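Local coordinates for protein putative peptidase M23 (Pseudomonas aeruginosa PAO1, PDB 2HSI) that binds a zinc ion and is probably a metalloendopeptidase of the M23 family, though its function has not been established, at residues 53-58 with 265-270; 40-45 with 85-90; 138-143 with 201-206; 61-66 with 150-155. All coordinates share one frame; numbering follows the deposited sequence. Where two conformers were deposited one is given.

Contact 1: 53-58 with 265-270; sequences AFYQGK and SLNDAR
Lys58 of the N-terminal domain reaches across to Asp268 of the zinc peptidase domain, so two beta hairpins meet turn to turn. One is the hairpin of strands 52-55 and 58-64, closed by a type I' turn from Tyr55 to Lys58; the other joins strands 260-266 and 269-271 through Asn267 and Asp268. The lysine chain bends at chi2 (-94°) and again at chi4, which carries CD over Asp268 CB at 3.8 Å and sets NZ 2.9 Å from Asp268 OD2. In this salt bridge NZ meets OD2 on its anti side, 26° out of the carboxylate plane. Asp268 OD1 is held by Arg270 NH2 at 2.7 Å, and Arg142, just after helix 127-141, also pairs with OD2, so the carboxylate probably stays ionised among three cations. Lys58 CB packs on Asn267 O at 3.6 Å. Asn267 ND2 comes to the CD2 edge of the Tyr55 ring, 3.9 Å away and near the ring plane, the amide and ring planes almost perpendicular; OD1 accepts from Gly75 N. A water lies within hydrogen-bonding reach of Tyr55 O and Gln56 OE1, not necessarily donating to both, and accepts from Asn267 ND2 at 3.3 Å.

Contact 2: 40-45 with 85-90; sequences AVVDLG and QKLEVR
Leu44 lays its CD2 methyl against two side chains of strand 83-90 at once, touching Leu87 CD2 at 3.6 Å and Val89 CG2 at 3.9 Å. The Leu44 side chain crosses that of Leu87 at about a right angle and meets Val89 more obliquely. Its CG lies opposite the carbonyl carbon (chi1 -63°), and chi2 of -172° extends CD1, leaving CD2 as the branch turned to Leu87 and Val89. Two residues earlier, Val42 comes at Leu87 end-on: Leu87 CD2 sits 4.0 Å from Val42 CB and about as far from the CG1 methyl. The same Leu87 methyl therefore serves both residues of segment 40-45, and it gets there because Leu87 turns its CG away from the backbone N (chi1 -168°). No hydrogen bond spans the two segments, and the CA atoms of Val42 and Leu87 are 8.5 Å apart, so the contact is made by apolar side-chain carbons. Leu44 itself lies within an Asx turn, in which Gly45 N donates to Asp43 OD1 over 2.9 Å from above the carboxylate plane; Asp43 OD2 pairs with Arg69.

Strands 39-43 and 83-90 belong to one curved antiparallel sheet of the N-terminal domain but are not neighbours in it: strands 70-75, 58-64 and 52-55 come between them in the strand order. The contact thus closes the concave side of the sheet, with Ala72 of strand 70-75 touching both leucines, Pro51 beside Leu44 and His96 of strand 96-102 against Val89; helix 26-31 packs on Val41, on the other face of strand 39-43.

Contact 3: 138-143 with 201-206; sequences TAAYRR and VILIGD
The C-terminal end of helix 127-141 comes up to strand 199-207 with Ala140 and Leu203 as the closest backbone pair, their CA atoms 6.7 Å apart, and no hydrogen bond joins the two segments. Ala140 offers its CB to the CD2 methyl of Leu203 at 3.7 Å. Ile202, one residue before Leu203, also reaches Ala140, its CD1 lying 3.5 Å from Ala140 O and 4.2 Å from Ala140 CB. That carbonyl also accepts from Arg143 N as the helix ends, so the isoleucine methyl lies against the final turn. The CG1 branch of Ile202 falls between its own backbone N and carbonyl carbon (chi1 57°), and this sends CD1 toward Ala140 and the Arg143 CD, while CG2 meets the guanidinium.

Strand 199-207 is part of the antiparallel sheet of the M23 peptidase domain, the sheet that also includes strands 183-185 and 260-266 with zinc ligands Asp184 and His261; the helix leads into that domain from the N-terminal one. Phe215 of the neighbouring strand 213-219 touches both Ala140 and Leu203 and so lines the same apolar patch.

Where the helix gives out, Arg143 runs over Ile202. Its CD lies 3.7 Å from Ile202 CD1, and the guanidinium puts one face on Ile202 CG2, displaced toward the rim on the NE and NH1 side, with NH1 3.5 Å from that methyl. The flat cation thereby rests on a branched aliphatic side chain, while Arg143 NE has a long, weak ion pair with Asp217 of strand 213-219.

Contact 4: 61-66 with 150-155; sequences LVVREE and SNLMLD
Strand 58-64 of the N-terminal beta domain is met here by the irregular chain that follows helix 127-141, and a single leucine, Leu152, makes the join with both of its methyls. Leu152 CD2 lies 3.8 Å from Leu61 CD2, the two side chains sliding past one another in opposite directions. The other branch, CD1, comes head-on to the CG2 methyl of Val63 at 4.2 Å, a looser approach. Leu61 and Val63 are two apart along the strand and so present their side chains on the same face, and Leu152 fits its forked end against the pair. For Val63 the methyl that touches is the one lying between backbone N and carbonyl carbon, with CG1 opposite the carbonyl carbon (chi1 -61°).

The backbones stay well apart, with 9.9 Å between the CA atoms of Val63 and Leu152. Beside Leu152, Asn151 ND2 donates to Met153 O at 2.8 Å, nearly straight at 171°, and also bonds Pro196 O. Ile27 and Leu31 of helix 26-31 pack on Leu152 too, while Leu266 of strand 260-266 and Pro149 touch Leu61, so the apolar cluster draws on the N-terminal helix, the six-stranded sheet and the peptidase domain.

With no hydrogen bond or ion pair between the segments, the attraction is dispersion and the burial of methyl groups, which fixes the side-chain fit less directionally than polar bonds would.

In the fold
From the N terminus, contact 2 opens first at 40-45 and closes at 85-90, within the N-terminal sheet. Contact 1 starts inside that span, at 53-58, and closes at 265-270, so the two cross; its long loop holds both contact 3 and contact 4. Contact 4 begins at 61-66, also crosses contact 2, and ends at 150-155, after contact 3 has opened at 138-143, so these two cross; contact 3 closes at 201-206. Contact 2 stays inside the first domain and contact 3 seats the connecting helix on the peptidase sheet. Contact 1 bridges the domains, and contact 4 anchors the linking chain to the first one. Contacts 2 and 3 lie furthest apart, about 26 Å between centres.

Contact 1: 53-58 with 265-270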
# COMPACT_ATOMS: atom_id res chain seq x y z
N ALA A 53 -13.35 10.77 1.05
CA ALA A 53 -12.41 11.62 0.30
C ALA A 53 -11.96 10.89 -0.95
O ALA A 53 -11.92 9.67 -0.98
CB ALA A 53 -11.22 11.99 1.16
N PHE A 54 -11.62 11.66 -1.99
CA PHE A 54 -11.26 11.14 -3.31
C PHE A 54 -10.09 11.95 -3.85
O PHE A 54 -10.11 13.18 -3.77
CB PHE A 54 -12.44 11.22 -4.29
CG PHE A 54 -13.59 10.32 -3.95
CD1 PHE A 54 -13.66 9.04 -4.50
CD2 PHE A 54 -14.60 10.74 -3.08
CE1 PHE A 54 -14.72 8.20 -4.19
CE2 PHE A 54 -15.65 9.90 -2.76
CZ PHE A 54 -15.71 8.64 -3.31
N TYR A 55 -9.09 11.25 -4.38
CA TYR A 55 -7.96 11.88 -5.07
C TYR A 55 -7.80 11.28 -6.45
O TYR A 55 -7.62 10.07 -6.59
CB TYR A 55 -6.68 11.70 -4.26
CG TYR A 55 -5.42 12.26 -4.91
CD1 TYR A 55 -5.35 13.61 -5.30
CD2 TYR A 55 -4.30 11.46 -5.11
CE1 TYR A 55 -4.19 14.13 -5.88
CE2 TYR A 55 -3.14 11.96 -5.68
CZ TYR A 55 -3.09 13.30 -6.07
OH TYR A 55 -1.94 13.79 -6.63
N GLN A 56 -7.87 12.15 -7.47
CA GLN A 56 -7.87 11.74 -8.89
C GLN A 56 -8.98 10.72 -9.20
O GLN A 56 -8.79 9.81 -10.01
CB GLN A 56 -6.48 11.24 -9.32
CG GLN A 56 -5.33 12.22 -8.97
CD GLN A 56 -3.92 11.65 -9.18
OE1 GLN A 56 -3.63 10.50 -8.85
NE2 GLN A 56 -3.03 12.49 -9.69
N GLY A 57 -10.12 10.86 -8.53
CA GLY A 57 -11.28 9.97 -8.73
C GLY A 57 -11.26 8.66 -7.94
O GLY A 57 -12.20 7.88 -8.02
N LYS A 58 -10.19 8.42 -7.19
CA LYS A 58 -9.99 7.19 -6.43
C LYS A 58 -10.27 7.44 -4.95
O LYS A 58 -9.77 8.43 -4.41
CB LYS A 58 -8.55 6.70 -6.57
CG LYS A 58 -8.03 6.57 -8.02
CD LYS A 58 -8.21 5.16 -8.57
CE LYS A 58 -7.79 5.03 -10.04
NZ LYS A 58 -6.32 5.12 -10.26
N SER A 265 0.34 0.21 -1.35
CA SER A 265 -0.55 1.03 -2.15
C SER A 265 -1.52 1.79 -1.25
O SER A 265 -1.94 1.30 -0.20
CB SER A 265 -1.29 0.15 -3.16
OG SER A 265 -2.04 0.90 -4.11
N LEU A 266 -1.86 3.00 -1.68
CA LEU A 266 -2.90 3.83 -1.08
C LEU A 266 -3.63 4.48 -2.23
O LEU A 266 -2.99 5.01 -3.14
CB LEU A 266 -2.30 4.93 -0.20
CG LEU A 266 -1.82 4.63 1.23
CD1 LEU A 266 -0.90 5.75 1.69
CD2 LEU A 266 -3.01 4.49 2.18
N ASN A 267 -4.96 4.44 -2.19
CA ASN A 267 -5.82 4.98 -3.26
C ASN A 267 -5.34 4.65 -4.68
O ASN A 267 -5.28 5.53 -5.54
CB ASN A 267 -6.11 6.49 -3.10
CG ASN A 267 -4.86 7.34 -2.88
OD1 ASN A 267 -4.46 7.58 -1.74
ND2 ASN A 267 -4.22 7.76 -3.97
N ASP A 268 -4.98 3.38 -4.90
CA ASP A 268 -4.45 2.90 -6.18
C ASP A 268 -3.19 3.65 -6.65
O ASP A 268 -3.00 3.90 -7.85
CB ASP A 268 -5.53 2.88 -7.26
CG ASP A 268 -5.14 2.04 -8.49
OD1 ASP A 268 -4.36 1.08 -8.35
OD2 ASP A 268 -5.64 2.37 -9.59
N ALA A 269 -2.33 4.01 -5.69
CA ALA A 269 -1.04 4.59 -5.98
C ALA A 269 0.03 3.84 -5.19
O ALA A 269 -0.03 3.79 -3.95
CB ALA A 269 -1.03 6.07 -5.61
N ARG A 270 0.99 3.24 -5.90
CA ARG A 270 2.15 2.63 -5.24
C ARG A 270 3.06 3.70 -4.66
O ARG A 270 3.48 4.63 -5.36
CB ARG A 270 2.94 1.70 -6.18
CG ARG A 270 2.53 0.23 -6.13
CD ARG A 270 1.54 -0.09 -7.22
NE ARG A 270 0.19 0.19 -6.79
CZ ARG A 270 -0.82 0.52 -7.59
NH1 ARG A 270 -0.68 0.63 -8.90
NH2 ARG A 270 -2.00 0.75 -7.05
O HOH W 1 -5.13 8.47 -7.02

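Contact 2: 40-45 with 85-90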
# COMPACT_ATOMS: atom_id res chain seq x y z
N ALA A 40 0.72 12.24 1.40
CA ALA A 40 0.30 13.53 1.97
C ALA A 40 -0.78 13.29 3.01
O ALA A 40 -1.76 12.59 2.74
CB ALA A 40 -0.21 14.45 0.88
N VAL A 41 -0.60 13.88 4.19
CA VAL A 41 -1.62 13.86 5.24
C VAL A 41 -2.39 15.17 5.16
O VAL A 41 -1.81 16.24 5.31
CB VAL A 41 -1.00 13.65 6.65
CG1 VAL A 41 -2.10 13.67 7.74
CG2 VAL A 41 -0.18 12.35 6.70
N VAL A 42 -3.69 15.08 4.89
CA VAL A 42 -4.49 16.27 4.60
C VAL A 42 -5.62 16.44 5.62
O VAL A 42 -6.44 15.55 5.79
CB VAL A 42 -5.09 16.24 3.16
CG1 VAL A 42 -5.78 17.54 2.82
CG2 VAL A 42 -4.01 15.95 2.11
N ASP A 43 -5.63 17.59 6.30
CA ASP A 43 -6.73 18.01 7.18
C ASP A 43 -7.99 18.12 6.33
O ASP A 43 -8.03 18.85 5.34
CB ASP A 43 -6.37 19.36 7.83
CG ASP A 43 -7.39 19.82 8.90
OD1 ASP A 43 -8.53 19.33 8.97
OD2 ASP A 43 -7.04 20.73 9.69
N LEU A 44 -9.03 17.39 6.70
CA LEU A 44 -10.28 17.41 5.93
C LEU A 44 -11.26 18.52 6.33
O LEU A 44 -12.26 18.73 5.63
CB LEU A 44 -10.97 16.04 5.99
CG LEU A 44 -10.17 14.90 5.35
CD1 LEU A 44 -11.01 13.64 5.29
CD2 LEU A 44 -9.74 15.30 3.95
N GLY A 45 -10.97 19.22 7.42
CA GLY A 45 -11.93 20.20 7.97
C GLY A 45 -13.24 19.55 8.41
O GLY A 45 -14.32 20.09 8.16
N GLN A 85 -2.45 20.22 -5.52
CA GLN A 85 -3.35 19.08 -5.80
C GLN A 85 -4.67 19.31 -5.09
O GLN A 85 -4.73 20.10 -4.15
CB GLN A 85 -2.77 17.77 -5.26
CG GLN A 85 -1.30 17.56 -5.52
CD GLN A 85 -1.04 17.12 -6.92
OE1 GLN A 85 -1.80 16.34 -7.49
NE2 GLN A 85 0.05 17.62 -7.50
N LYS A 86 -5.72 18.62 -5.54
CA LYS A 86 -7.07 18.78 -4.99
C LYS A 86 -7.56 17.43 -4.45
O LYS A 86 -7.35 16.40 -5.08
CB LYS A 86 -8.04 19.29 -6.07
CG LYS A 86 -7.72 20.67 -6.63
CD LYS A 86 -8.58 21.01 -7.83
CE LYS A 86 -8.14 22.33 -8.46
NZ LYS A 86 -8.98 22.69 -9.64
N LEU A 87 -8.20 17.47 -3.29
CA LEU A 87 -8.89 16.32 -2.73
C LEU A 87 -10.37 16.66 -2.68
O LEU A 87 -10.73 17.72 -2.18
CB LEU A 87 -8.33 16.04 -1.34
CG LEU A 87 -8.62 14.77 -0.57
CD1 LEU A 87 -8.02 13.53 -1.24
CD2 LEU A 87 -8.01 14.94 0.80
N GLU A 88 -11.21 15.79 -3.22
CA GLU A 88 -12.65 15.96 -3.12
C GLU A 88 -13.14 15.33 -1.80
O GLU A 88 -12.88 14.15 -1.54
CB GLU A 88 -13.37 15.30 -4.30
CG GLU A 88 -13.05 15.91 -5.65
CD GLU A 88 -13.76 15.22 -6.79
OE1 GLU A 88 -13.43 14.04 -7.07
OE2 GLU A 88 -14.66 15.84 -7.40
N VAL A 89 -13.81 16.12 -0.97
CA VAL A 89 -14.31 15.62 0.31
C VAL A 89 -15.83 15.58 0.23
O VAL A 89 -16.47 16.54 -0.23
CB VAL A 89 -13.85 16.49 1.51
CG1 VAL A 89 -14.21 15.84 2.85
CG2 VAL A 89 -12.35 16.75 1.44
N ARG A 90 -16.39 14.46 0.66
CA ARG A 90 -17.84 14.28 0.69
C ARG A 90 -18.34 14.07 2.11
O ARG A 90 -17.91 13.13 2.80
CB ARG A 90 -18.28 13.12 -0.21
CG ARG A 90 -17.77 13.23 -1.61
CD ARG A 90 -18.55 12.36 -2.55
NE ARG A 90 -18.05 12.53 -3.90
CZ ARG A 90 -18.09 11.63 -4.87
NH1 ARG A 90 -18.61 10.42 -4.68
NH2 ARG A 90 -17.58 11.94 -6.05

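Contact 3: 138-143 with 201-206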
# COMPACT_ATOMS: atom_id res chain seq x y z
N THR A 138 -4.49 -5.29 -10.91
CA THR A 138 -5.03 -3.93 -11.04
C THR A 138 -6.33 -3.78 -10.22
O THR A 138 -6.48 -2.82 -9.44
CB THR A 138 -5.23 -3.55 -12.53
OG1 THR A 138 -3.95 -3.56 -13.20
CG2 THR A 138 -5.85 -2.17 -12.68
N ALA A 139 -7.24 -4.74 -10.37
CA ALA A 139 -8.48 -4.78 -9.60
C ALA A 139 -8.24 -4.85 -8.09
O ALA A 139 -8.92 -4.17 -7.33
CB ALA A 139 -9.36 -5.93 -10.05
N ALA A 140 -7.26 -5.65 -7.67
CA ALA A 140 -6.95 -5.81 -6.24
C ALA A 140 -6.50 -4.50 -5.57
O ALA A 140 -6.96 -4.15 -4.49
CB ALA A 140 -5.93 -6.88 -6.02
N TYR A 141 -5.60 -3.77 -6.23
CA TYR A 141 -5.18 -2.46 -5.71
C TYR A 141 -6.31 -1.43 -5.61
O TYR A 141 -6.23 -0.51 -4.79
CB TYR A 141 -4.06 -1.90 -6.57
CG TYR A 141 -2.71 -2.55 -6.39
CD1 TYR A 141 -2.12 -2.70 -5.13
CD2 TYR A 141 -1.99 -2.96 -7.51
CE1 TYR A 141 -0.84 -3.28 -4.99
CE2 TYR A 141 -0.74 -3.52 -7.39
CZ TYR A 141 -0.17 -3.68 -6.14
OH TYR A 141 1.08 -4.26 -6.07
N ARG A 142 -7.35 -1.60 -6.42
CA ARG A 142 -8.50 -0.70 -6.45
C ARG A 142 -9.60 -1.08 -5.47
O ARG A 142 -10.59 -0.37 -5.36
CB ARG A 142 -9.07 -0.59 -7.86
CG ARG A 142 -8.17 0.23 -8.77
CD ARG A 142 -8.49 0.04 -10.23
NE ARG A 142 -7.50 0.75 -11.04
CZ ARG A 142 -7.50 0.81 -12.37
NH1 ARG A 142 -8.43 0.18 -13.07
NH2 ARG A 142 -6.54 1.48 -12.99
N ARG A 143 -9.43 -2.20 -4.76
CA ARG A 143 -10.36 -2.56 -3.69
C ARG A 143 -10.39 -1.49 -2.58
O ARG A 143 -9.33 -1.03 -2.12
CB ARG A 143 -10.03 -3.93 -3.11
CG ARG A 143 -11.14 -4.50 -2.24
CD ARG A 143 -10.56 -5.36 -1.16
NE ARG A 143 -11.55 -5.99 -0.28
CZ ARG A 143 -12.18 -7.13 -0.55
NH1 ARG A 143 -11.96 -7.78 -1.69
NH2 ARG A 143 -13.05 -7.63 0.32
N VAL A 201 -6.58 -11.25 3.19
CA VAL A 201 -5.97 -11.70 1.93
C VAL A 201 -7.01 -11.58 0.82
O VAL A 201 -8.02 -12.28 0.82
CB VAL A 201 -5.43 -13.15 2.04
CG1 VAL A 201 -4.74 -13.57 0.74
CG2 VAL A 201 -4.47 -13.28 3.23
N ILE A 202 -6.79 -10.63 -0.10
CA ILE A 202 -7.76 -10.36 -1.16
C ILE A 202 -7.31 -10.87 -2.54
O ILE A 202 -8.09 -10.83 -3.50
CB ILE A 202 -8.13 -8.85 -1.25
CG1 ILE A 202 -6.88 -7.99 -1.46
CG2 ILE A 202 -8.92 -8.45 0.01
CD1 ILE A 202 -7.15 -6.57 -2.02
N LEU A 203 -6.07 -11.35 -2.61
CA LEU A 203 -5.56 -11.93 -3.87
C LEU A 203 -4.35 -12.84 -3.66
O LEU A 203 -3.43 -12.52 -2.92
CB LEU A 203 -5.23 -10.83 -4.91
CG LEU A 203 -4.85 -11.26 -6.34
CD1 LEU A 203 -5.89 -12.18 -6.95
CD2 LEU A 203 -4.62 -10.08 -7.25
N ILE A 204 -4.40 -14.01 -4.30
CA ILE A 204 -3.30 -14.96 -4.33
C ILE A 204 -3.15 -15.36 -5.79
O ILE A 204 -4.13 -15.70 -6.45
CB ILE A 204 -3.57 -16.19 -3.44
CG1 ILE A 204 -3.47 -15.81 -1.96
CG2 ILE A 204 -2.57 -17.34 -3.73
CD1 ILE A 204 -3.92 -16.92 -1.00
N GLY A 205 -1.94 -15.27 -6.31
CA GLY A 205 -1.70 -15.70 -7.68
C GLY A 205 -0.35 -16.34 -7.84
O GLY A 205 0.50 -16.26 -6.96
N ASP A 206 -0.18 -17.02 -8.96
CA ASP A 206 1.12 -17.50 -9.38
C ASP A 206 1.29 -16.97 -10.79
O ASP A 206 0.83 -17.56 -11.76
CB ASP A 206 1.22 -19.03 -9.34
CG ASP A 206 2.66 -19.54 -9.26
OD1 ASP A 206 3.58 -18.88 -9.79
OD2 ASP A 206 2.88 -20.61 -8.67

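Contact 4: 61-66 with 150-155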
# COMPACT_ATOMS: atom_id res chain seq x y z
N LEU A 61 -8.05 6.71 2.00
CA LEU A 61 -8.07 6.37 3.44
C LEU A 61 -8.33 7.59 4.32
O LEU A 61 -7.62 8.61 4.26
CB LEU A 61 -6.74 5.72 3.84
CG LEU A 61 -6.39 5.48 5.32
CD1 LEU A 61 -7.41 4.57 5.95
CD2 LEU A 61 -4.99 4.90 5.47
N VAL A 62 -9.37 7.48 5.15
CA VAL A 62 -9.79 8.54 6.05
C VAL A 62 -9.80 8.01 7.48
O VAL A 62 -10.44 7.00 7.78
CB VAL A 62 -11.19 9.11 5.65
CG1 VAL A 62 -11.71 10.09 6.68
CG2 VAL A 62 -11.15 9.77 4.26
N VAL A 63 -9.07 8.68 8.37
CA VAL A 63 -8.96 8.27 9.77
C VAL A 63 -9.04 9.50 10.67
O VAL A 63 -8.75 10.61 10.23
CB VAL A 63 -7.64 7.48 10.08
CG1 VAL A 63 -7.54 6.20 9.26
CG2 VAL A 63 -6.39 8.34 9.85
N ARG A 64 -9.44 9.31 11.93
CA ARG A 64 -9.28 10.36 12.93
C ARG A 64 -7.81 10.43 13.36
O ARG A 64 -7.18 9.40 13.58
CB ARG A 64 -10.17 10.12 14.14
CG ARG A 64 -11.64 10.47 13.93
CD ARG A 64 -12.38 10.47 15.26
NE ARG A 64 -13.83 10.60 15.12
CZ ARG A 64 -14.48 11.75 14.99
NH1 ARG A 64 -13.82 12.91 14.98
NH2 ARG A 64 -15.80 11.75 14.87
N GLU A 65 -7.26 11.64 13.45
CA GLU A 65 -5.90 11.83 13.94
C GLU A 65 -5.91 11.71 15.46
O GLU A 65 -6.35 12.62 16.16
CB GLU A 65 -5.35 13.18 13.52
CG GLU A 65 -3.88 13.34 13.89
CD GLU A 65 -3.30 14.67 13.46
OE1 GLU A 65 -3.98 15.70 13.62
OE2 GLU A 65 -2.16 14.67 12.97
N GLU A 66 -5.42 10.57 15.95
CA GLU A 66 -5.48 10.22 17.39
C GLU A 66 -6.86 10.45 18.03
O GLU A 66 -6.94 10.94 19.15
CB GLU A 66 -4.39 10.96 18.17
CG GLU A 66 -2.98 10.63 17.73
CD GLU A 66 -1.94 11.58 18.29
OE1 GLU A 66 -2.28 12.77 18.54
OE2 GLU A 66 -0.78 11.15 18.46
N SER A 150 -5.33 -1.36 11.26
CA SER A 150 -4.92 -1.66 12.64
C SER A 150 -3.79 -0.74 13.10
O SER A 150 -3.77 -0.31 14.25
CB SER A 150 -4.52 -3.13 12.78
OG SER A 150 -3.21 -3.39 12.25
N ASN A 151 -2.87 -0.45 12.19
CA ASN A 151 -1.75 0.46 12.44
C ASN A 151 -1.31 1.09 11.14
O ASN A 151 -1.29 0.44 10.09
CB ASN A 151 -0.57 -0.28 13.10
CG ASN A 151 -0.24 -1.61 12.43
OD1 ASN A 151 -1.08 -2.51 12.38
ND2 ASN A 151 0.98 -1.74 11.94
N LEU A 152 -0.97 2.38 11.20
CA LEU A 152 -0.51 3.09 10.01
C LEU A 152 1.00 3.05 9.91
O LEU A 152 1.55 3.03 8.81
CB LEU A 152 -1.02 4.53 9.98
CG LEU A 152 -2.52 4.80 9.95
CD1 LEU A 152 -2.76 6.31 9.89
CD2 LEU A 152 -3.22 4.10 8.79
N MET A 153 1.67 3.04 11.06
CA MET A 153 3.10 2.73 11.09
C MET A 153 3.23 1.22 10.99
O MET A 153 2.72 0.48 11.86
CB MET A 153 3.79 3.25 12.35
CG MET A 153 5.30 3.06 12.32
SD MET A 153 6.23 3.72 13.72
CE MET A 153 7.92 3.54 13.12
N LEU A 154 3.90 0.77 9.94
CA LEU A 154 3.96 -0.65 9.60
C LEU A 154 5.22 -1.31 10.11
O LEU A 154 6.27 -0.68 10.21
CB LEU A 154 3.88 -0.81 8.08
CG LEU A 154 2.64 -0.28 7.37
CD1 LEU A 154 2.71 -0.52 5.87
CD2 LEU A 154 1.38 -0.88 7.96
N ASP A 155 5.11 -2.60 10.45
CA ASP A 155 6.28 -3.39 10.76
C ASP A 155 6.97 -3.77 9.47
O ASP A 155 6.31 -3.94 8.44
CB ASP A 155 5.90 -4.68 11.49
CG ASP A 155 5.31 -4.44 12.85
OD1 ASP A 155 5.53 -3.36 13.44
OD2 ASP A 155 4.63 -5.36 13.35